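Local coordinates for protein endoglucanase A (Clostridium cellulolyticum, PDB 1EDG) that probably hydrolyses internal beta-1,4-glucosidic bonds of cellulose, as an endoglucanase of glycoside hydrolase family 5, at residues Val128-Gln136 / Gly167-Gly175. Numbering follows the deposited sequence.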
loop_
_atom_site.group_PDB
_atom_site.type_symbol
_atom_site.label_atom_id
_atom_site.label_comp_id
_atom_site.label_asym_id
_atom_site.label_seq_id
_atom_site.Cartn_x
_atom_site.Cartn_y
_atom_site.Cartn_z
ATOM N N VAL A 128 -9.022 -15.974 -14.967
ATOM C CA VAL A 128 -9.156 -17.397 -14.680
ATOM C C VAL A 128 -8.909 -17.799 -13.234
ATOM O O VAL A 128 -9.722 -18.491 -12.624
ATOM C CB VAL A 128 -8.200 -18.223 -15.573
ATOM C CG1 VAL A 128 -8.381 -19.710 -15.310
ATOM C CG2 VAL A 128 -8.432 -17.895 -17.041
ATOM N N LYS A 129 -7.778 -17.360 -12.696
ATOM C CA LYS A 129 -7.369 -17.712 -11.343
ATOM C C LYS A 129 -7.774 -16.786 -10.198
ATOM O O LYS A 129 -7.805 -17.223 -9.049
ATOM C CB LYS A 129 -5.854 -17.921 -11.321
ATOM C CG LYS A 129 -5.388 -19.184 -12.040
ATOM C CD LYS A 129 -3.871 -19.213 -12.167
ATOM C CE LYS A 129 -3.353 -20.611 -12.471
ATOM N NZ LYS A 129 -3.621 -21.557 -11.344
ATOM N N GLY A 130 -8.056 -15.520 -10.492
ATOM C CA GLY A 130 -8.433 -14.593 -9.436
ATOM C C GLY A 130 -9.704 -13.830 -9.752
ATOM O O GLY A 130 -10.718 -14.434 -10.103
ATOM N N TYR A 131 -9.657 -12.507 -9.627
ATOM C CA TYR A 131 -10.820 -11.669 -9.916
ATOM C C TYR A 131 -10.483 -10.719 -11.064
ATOM O O TYR A 131 -9.316 -10.549 -11.413
ATOM C CB TYR A 131 -11.261 -10.883 -8.660
ATOM C CG TYR A 131 -10.331 -9.761 -8.224
ATOM C CD1 TYR A 131 -9.246 -10.010 -7.383
ATOM C CD2 TYR A 131 -10.523 -8.457 -8.674
ATOM C CE1 TYR A 131 -8.373 -8.984 -7.005
ATOM C CE2 TYR A 131 -9.655 -7.428 -8.305
ATOM C CZ TYR A 131 -8.581 -7.702 -7.473
ATOM O OH TYR A 131 -7.711 -6.691 -7.134
ATOM N N PHE A 132 -11.508 -10.152 -11.691
ATOM C CA PHE A 132 -11.328 -9.198 -12.782
ATOM C C PHE A 132 -12.546 -8.293 -12.661
ATOM O O PHE A 132 -13.685 -8.755 -12.753
ATOM C CB PHE A 132 -11.294 -9.892 -14.149
ATOM C CG PHE A 132 -10.782 -9.013 -15.254
ATOM C CD1 PHE A 132 -9.415 -8.896 -15.492
ATOM C CD2 PHE A 132 -11.661 -8.272 -16.040
ATOM C CE1 PHE A 132 -8.930 -8.049 -16.497
ATOM C CE2 PHE A 132 -11.182 -7.422 -17.047
ATOM C CZ PHE A 132 -9.817 -7.312 -17.273
ATOM N N PRO A 133 -12.319 -6.996 -12.406
ATOM C CA PRO A 133 -13.373 -5.990 -12.238
ATOM C C PRO A 133 -14.173 -5.544 -13.464
ATOM O O PRO A 133 -14.031 -4.412 -13.924
ATOM C CB PRO A 133 -12.618 -4.827 -11.598
ATOM C CG PRO A 133 -11.306 -4.888 -12.291
ATOM C CD PRO A 133 -10.985 -6.376 -12.271
ATOM N N SER A 134 -14.999 -6.443 -13.990
ATOM C CA SER A 134 -15.873 -6.134 -15.121
ATOM C C SER A 134 -17.097 -7.024 -14.935
ATOM O O SER A 134 -17.006 -8.094 -14.323
ATOM C CB SER A 134 -15.188 -6.375 -16.474
ATOM O OG SER A 134 -15.109 -7.751 -16.802
ATOM N N SER A 135 -18.250 -6.567 -15.416
ATOM C CA SER A 135 -19.497 -7.313 -15.258
ATOM C C SER A 135 -19.487 -8.765 -15.723
ATOM O O SER A 135 -20.058 -9.632 -15.056
ATOM C CB SER A 135 -20.656 -6.555 -15.906
ATOM O OG SER A 135 -20.958 -5.386 -15.164
ATOM N N GLN A 136 -18.818 -9.050 -16.834
ATOM C CA GLN A 136 -18.781 -10.422 -17.329
ATOM C C GLN A 136 -18.111 -11.372 -16.340
ATOM O O GLN A 136 -18.431 -12.565 -16.295
ATOM C CB GLN A 136 -18.075 -10.505 -18.686
ATOM C CG GLN A 136 -18.167 -11.896 -19.316
ATOM C CD GLN A 136 -17.573 -11.967 -20.708
ATOM O OE1 GLN A 136 -16.533 -11.366 -20.991
ATOM N NE2 GLN A 136 -18.228 -12.713 -21.588
ATOM N N GLY A 167 -8.532 -5.212 1.273
ATOM C CA GLY A 167 -9.202 -6.117 0.356
ATOM C C GLY A 167 -8.561 -6.381 -0.992
ATOM O O GLY A 167 -8.392 -7.546 -1.382
ATOM N N MET A 168 -8.257 -5.312 -1.724
ATOM C CA MET A 168 -7.638 -5.399 -3.049
ATOM C C MET A 168 -6.518 -4.378 -3.149
ATOM O O MET A 168 -6.513 -3.378 -2.425
ATOM C CB MET A 168 -8.665 -5.117 -4.151
ATOM C CG MET A 168 -9.797 -6.132 -4.211
ATOM S SD MET A 168 -11.099 -5.679 -5.374
ATOM C CE MET A 168 -11.996 -4.478 -4.385
ATOM N N ASN A 169 -5.591 -4.614 -4.072
ATOM C CA ASN A 169 -4.449 -3.729 -4.278
ATOM C C ASN A 169 -4.731 -2.617 -5.295
ATOM O O ASN A 169 -5.047 -1.481 -4.919
ATOM C CB ASN A 169 -3.229 -4.571 -4.696
ATOM C CG ASN A 169 -2.013 -3.719 -4.999
ATOM O OD1 ASN A 169 -1.626 -2.867 -4.204
ATOM N ND2 ASN A 169 -1.400 -3.944 -6.157
ATOM N N GLU A 170 -4.589 -2.930 -6.578
ATOM C CA GLU A 170 -4.842 -1.972 -7.651
ATOM C C GLU A 170 -5.818 -2.582 -8.661
ATOM O O GLU A 170 -5.456 -2.836 -9.811
ATOM C CB GLU A 170 -3.524 -1.572 -8.339
ATOM C CG GLU A 170 -2.574 -0.772 -7.442
ATOM C CD GLU A 170 -1.275 -0.357 -8.129
ATOM O OE1 GLU A 170 -0.974 -0.824 -9.244
ATOM O OE2 GLU A 170 -0.536 0.455 -7.538
ATOM N N PRO A 171 -7.074 -2.816 -8.244
ATOM C CA PRO A 171 -8.071 -3.405 -9.154
ATOM C C PRO A 171 -8.198 -2.535 -10.407
ATOM O O PRO A 171 -8.348 -1.312 -10.320
ATOM C CB PRO A 171 -9.341 -3.435 -8.302
ATOM C CG PRO A 171 -9.160 -2.259 -7.383
ATOM C CD PRO A 171 -7.704 -2.334 -7.001
ATOM N N ARG A 172 -8.106 -3.160 -11.576
ATOM C CA ARG A 172 -8.143 -2.410 -12.822
ATOM C C ARG A 172 -8.428 -3.343 -13.994
ATOM O O ARG A 172 -8.453 -4.564 -13.830
ATOM C CB ARG A 172 -6.768 -1.761 -13.032
ATOM C CG ARG A 172 -5.645 -2.789 -13.219
ATOM C CD ARG A 172 -4.263 -2.181 -13.049
ATOM N NE ARG A 172 -3.198 -3.129 -13.372
ATOM C CZ ARG A 172 -2.773 -4.105 -12.572
ATOM N NH1 ARG A 172 -3.312 -4.283 -11.375
ATOM N NH2 ARG A 172 -1.797 -4.910 -12.971
ATOM N N LEU A 173 -8.604 -2.762 -15.178
ATOM C CA LEU A 173 -8.850 -3.541 -16.387
ATOM C C LEU A 173 -7.514 -3.877 -17.050
ATOM O O LEU A 173 -7.051 -3.158 -17.933
ATOM C CB LEU A 173 -9.746 -2.761 -17.357
ATOM C CG LEU A 173 -11.172 -2.480 -16.876
ATOM C CD1 LEU A 173 -11.874 -1.557 -17.857
ATOM C CD2 LEU A 173 -11.938 -3.788 -16.704
ATOM N N VAL A 174 -6.888 -4.964 -16.605
ATOM C CA VAL A 174 -5.600 -5.385 -17.151
ATOM C C VAL A 174 -5.728 -5.617 -18.655
ATOM O O VAL A 174 -6.662 -6.278 -19.113
ATOM C CB VAL A 174 -5.087 -6.681 -16.479
ATOM C CG1 VAL A 174 -3.726 -7.055 -17.030
ATOM C CG2 VAL A 174 -5.004 -6.500 -14.971
ATOM N N GLY A 175 -4.811 -5.042 -19.421
ATOM C CA GLY A 175 -4.846 -5.205 -20.861
ATOM C C GLY A 175 -5.589 -4.092 -21.576
ATOM O O GLY A 175 -5.293 -3.799 -22.735
HETATM O O HOH W 1 -5.673 -7.412 -5.406
#
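Tyr131-Ser134 and Met168-Val174 run past each other as two irregular loops, closest at Pro133 and Arg172, whose CA atoms are 6.4 Å apart. They follow neighbouring strands 116-120 and 163-166 of the TIM barrel typical of family 5 cellulases. Tyr131 reaches across with its phenol end. Met168 SD sits obliquely to the ring in a Met-aromatic contact, 4.2 Å from its centroid, while Pro171 CB meets the ring edge near its plane. Met168 CB and CG lie against the Tyr131 hydroxyl, CB at 3.5 Å from OH. A water lying in the Tyr131 ring plane joins the loops: it hydrogen-bonds to Tyr131 OH and accepts from Asn169 N. Pro133 is the centre of an inverse gamma turn; its CG presses on Arg172 O at 3.3 Å, and Ile196 of helix 187-209 also packs on this proline. Phe132 has CG anti to its backbone N (chi1 -166°), which carries the ring to Leu173 and Val174: Phe132 CE1 lies 4.1 Å from Val174 CB, and Val174 O is at the ring edge, in plane. Crossing Phe132 at about a right angle, Leu173 CD2 touches Phe132 CE2 at 3.7 Å, and the same methyl reaches Pro133 O at 3.5 Å.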